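Local coordinates for protein transcription initiation factor IIB (Methanocaldococcus vulcanius, PDB 5O9I) that is a mini-intein with a HINT fold, a protein-splicing element that probably excises itself and joins the flanking transcription factor segments, at residues A48-V53 against S70-H75. Numbering follows the deposited sequence.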
ATOM      1  N   ALA A  48       1.159  16.700   0.180  1.00109.40           N
ATOM      2  CA  ALA A  48       0.501  17.497  -0.846  1.00109.43           C
ATOM      3  C   ALA A  48      -0.860  16.957  -1.191  1.00105.86           C
ATOM      4  O   ALA A  48      -1.082  15.752  -1.210  1.00103.68           O
ATOM      5  CB  ALA A  48       1.362  17.590  -2.112  1.00112.20           C
ATOM      6  N   ARG A  49      -1.783  17.864  -1.465  1.00108.48           N
ATOM      7  CA  ARG A  49      -3.130  17.502  -1.811  1.00106.74           C
ATOM      8  C   ARG A  49      -3.100  17.086  -3.258  1.00105.49           C
ATOM      9  O   ARG A  49      -2.335  17.637  -4.013  1.00104.90           O
ATOM     10  CB  ARG A  49      -4.084  18.674  -1.590  1.00110.04           C
ATOM     11  CG  ARG A  49      -5.496  18.204  -1.347  1.00112.41           C
ATOM     12  CD  ARG A  49      -6.507  19.322  -1.489  1.00116.54           C
ATOM     13  NE  ARG A  49      -6.559  19.901  -2.833  1.00119.80           N
ATOM     14  CZ  ARG A  49      -7.141  19.354  -3.903  1.00120.06           C
ATOM     15  NH1 ARG A  49      -7.750  18.168  -3.849  1.00117.04           N
ATOM     16  NH2 ARG A  49      -7.122  20.011  -5.057  1.00124.23           N
ATOM     17  N   CYS A  50      -3.896  16.081  -3.625  1.00105.10           N
ATOM     18  CA  CYS A  50      -4.038  15.682  -5.036  1.00104.49           C
ATOM     19  C   CYS A  50      -5.488  15.471  -5.400  1.00102.97           C
ATOM     20  O   CYS A  50      -6.359  15.351  -4.554  1.00 98.56           O
ATOM     21  CB  CYS A  50      -3.185  14.458  -5.382  1.00102.21           C
ATOM     22  SG  CYS A  50      -3.413  13.005  -4.350  1.00 95.72           S
ATOM     23  N   LYS A  51      -5.724  15.490  -6.699  1.00104.91           N
ATOM     24  CA  LYS A  51      -7.062  15.564  -7.282  1.00107.38           C
ATOM     25  C   LYS A  51      -7.068  14.673  -8.511  1.00105.93           C
ATOM     26  O   LYS A  51      -6.015  14.393  -9.066  1.00106.73           O
ATOM     27  CB  LYS A  51      -7.284  17.020  -7.696  1.00113.14           C
ATOM     28  CG  LYS A  51      -8.689  17.449  -8.155  1.00114.99           C
ATOM     29  CD  LYS A  51      -8.624  18.674  -9.066  1.00117.09           C
ATOM     30  CE  LYS A  51      -9.176  19.951  -8.421  1.00119.24           C
ATOM     31  NZ  LYS A  51      -8.742  21.165  -9.162  1.00123.79           N
ATOM     32  N   ASP A  52      -8.256  14.325  -8.985  1.00106.35           N
ATOM     33  CA  ASP A  52      -8.398  13.571 -10.231  1.00109.81           C
ATOM     34  C   ASP A  52      -7.738  12.144 -10.186  1.00104.74           C
ATOM     35  O   ASP A  52      -7.390  11.599 -11.225  1.00109.01           O
ATOM     36  CB  ASP A  52      -7.852  14.384 -11.456  1.00113.99           C
ATOM     37  CG  ASP A  52      -8.478  15.781 -11.610  1.00121.49           C
ATOM     38  OD1 ASP A  52      -9.576  16.009 -11.062  1.00125.66           O
ATOM     39  OD2 ASP A  52      -7.862  16.647 -12.290  1.00123.22           O
ATOM     40  N   VAL A  53      -7.507  11.582  -9.006  1.00 97.12           N
ATOM     41  CA  VAL A  53      -6.707  10.382  -8.879  1.00 92.37           C
ATOM     42  C   VAL A  53      -7.368   9.397  -7.922  1.00 87.53           C
ATOM     43  O   VAL A  53      -7.769   9.752  -6.831  1.00 86.08           O
ATOM     44  CB  VAL A  53      -5.288  10.723  -8.373  1.00 92.12           C
ATOM     45  CG1 VAL A  53      -4.538   9.451  -7.916  1.00 88.69           C
ATOM     46  CG2 VAL A  53      -4.513  11.436  -9.472  1.00 93.51           C
ATOM     47  N   SER A  70      -7.101  11.647  -1.408  1.00 84.45           N
ATOM     48  CA  SER A  70      -7.169  13.060  -1.020  1.00 88.64           C
ATOM     49  C   SER A  70      -5.813  13.714  -1.048  1.00 89.11           C
ATOM     50  O   SER A  70      -5.662  14.843  -1.577  1.00 92.68           O
ATOM     51  CB  SER A  70      -7.750  13.155   0.390  1.00 88.95           C
ATOM     52  OG  SER A  70      -7.103  12.209   1.233  1.00 87.04           O
ATOM     53  N   GLU A  71      -4.833  13.036  -0.459  1.00 89.20           N
ATOM     54  CA  GLU A  71      -3.446  13.557  -0.415  1.00 93.53           C
ATOM     55  C   GLU A  71      -2.364  12.476  -0.385  1.00 90.98           C
ATOM     56  O   GLU A  71      -2.605  11.333  -0.053  1.00 86.33           O
ATOM     57  CB  GLU A  71      -3.244  14.483   0.802  1.00 96.75           C
ATOM     58  CG  GLU A  71      -4.016  14.068   2.046  1.00 97.95           C
ATOM     59  CD  GLU A  71      -3.301  14.340   3.341  1.00100.54           C
ATOM     60  OE1 GLU A  71      -2.777  15.456   3.478  1.00103.85           O
ATOM     61  OE2 GLU A  71      -3.263  13.436   4.205  1.00100.80           O
ATOM     62  N   VAL A  72      -1.148  12.886  -0.721  1.00 93.62           N
ATOM     63  CA  VAL A  72       0.008  12.008  -0.819  1.00 93.60           C
ATOM     64  C   VAL A  72       1.120  12.561   0.039  1.00 95.44           C
ATOM     65  O   VAL A  72       1.104  13.719   0.346  1.00 98.42           O
ATOM     66  CB  VAL A  72       0.496  11.868  -2.286  1.00 95.60           C
ATOM     67  CG1 VAL A  72      -0.573  11.175  -3.114  1.00 92.34           C
ATOM     68  CG2 VAL A  72       0.897  13.216  -2.917  1.00 99.02           C
ATOM     69  N   SER A  73       2.093  11.719   0.387  1.00 95.86           N
ATOM     70  CA  SER A  73       3.164  12.058   1.301  1.00 97.96           C
ATOM     71  C   SER A  73       4.403  11.269   0.971  1.00101.26           C
ATOM     72  O   SER A  73       4.313  10.232   0.351  1.00 98.83           O
ATOM     73  CB  SER A  73       2.757  11.784   2.764  1.00 97.29           C
ATOM     74  OG  SER A  73       2.543  10.400   3.072  1.00 91.66           O
ATOM     75  N   ARG A  74       5.562  11.792   1.375  1.00107.94           N
ATOM     76  CA  ARG A  74       6.811  11.061   1.372  1.00109.66           C
ATOM     77  C   ARG A  74       7.746  11.489   2.501  1.00111.98           C
ATOM     78  O   ARG A  74       7.622  12.555   3.032  1.00113.48           O
ATOM     79  CB  ARG A  74       7.512  11.275   0.039  1.00114.14           C
ATOM     80  CG  ARG A  74       8.125  12.658  -0.122  1.00120.12           C
ATOM     81  CD  ARG A  74       8.593  12.881  -1.543  1.00119.17           C
ATOM     82  NE  ARG A  74       9.049  14.249  -1.740  1.00124.67           N
ATOM     83  CZ  ARG A  74       9.568  14.742  -2.866  1.00126.07           C
ATOM     84  NH1 ARG A  74       9.723  13.996  -3.938  1.00124.94           N
ATOM     85  NH2 ARG A  74       9.896  16.012  -2.937  1.00129.30           N
ATOM     86  N   HIS A  75       8.695  10.632   2.812  1.00112.81           N
ATOM     87  CA  HIS A  75       9.661  10.905   3.835  1.00119.13           C
ATOM     88  C   HIS A  75      10.915  10.123   3.632  1.00119.87           C
ATOM     89  O   HIS A  75      10.821   8.942   3.276  1.00114.70           O
ATOM     90  CB  HIS A  75       9.134  10.759   5.279  1.00123.20           C
ATOM     91  CG  HIS A  75       8.667   9.406   5.722  1.00125.61           C
ATOM     92  ND1 HIS A  75       7.386   8.946   5.479  1.00129.48           N
ATOM     93  CD2 HIS A  75       9.232   8.503   6.561  1.00128.52           C
ATOM     94  CE1 HIS A  75       7.217   7.774   6.064  1.00125.79           C
ATOM     95  NE2 HIS A  75       8.320   7.485   6.733  1.00127.03           N
TER
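Ala48 and Val72 face each other as an antiparallel hydrogen-bonded pair, joined by both of their backbone bonds: Ala48 N to Val72 O at 3.0 Å and Val72 N to Ala48 O at 2.9 Å. Both run almost straight, with N-H...O angles of 169° and 170°. One residue further on, Arg49 and Glu71 form the non-hydrogen-bonded pair, and their CA atoms close to 4.2 Å. A third backbone hydrogen bond follows, from Cys50 N to Ser70 O at 3.0 Å.

Packing is tight on the face bearing Ala48 and Val72, where both residues and Cys50 are buried. Cys50 SG lies 3.6 Å from Val72 CG1; its chi1 of 54° sets the sulfur between the backbone N and the carbonyl carbon, and from there it reaches over the CA of Glu71 to the valine methyl. Val72 CG2 comes against the carbonyl oxygen of Ala48. Helix 25-34 covers this side, with Ile33 on Ala48, Ile32 on Cys50 and Ile29 on Val72.

The face of Arg49 and Glu71 is more open to solvent: Arg49 is exposed and Glu71 partly so, and the partner segment covers less of each. The close approaches here are of side-chain roots to backbone oxygens. The side chain of Arg49 touches through its aliphatic part, CG standing 3.4 Å from Ser70 O, while Glu71 lays its CB 3.2 Å from Ala48 O. Their charged ends do not meet: the glutamate carboxylate uses OE2 to bond the hydroxyl of Thr176 in strand 171-176.

That strand flanks 71-76 on one edge and 46-49 flanks it on the other, making the contact an outer antiparallel ladder of a four-stranded sheet in the all-beta HINT fold of an intein splicing domain.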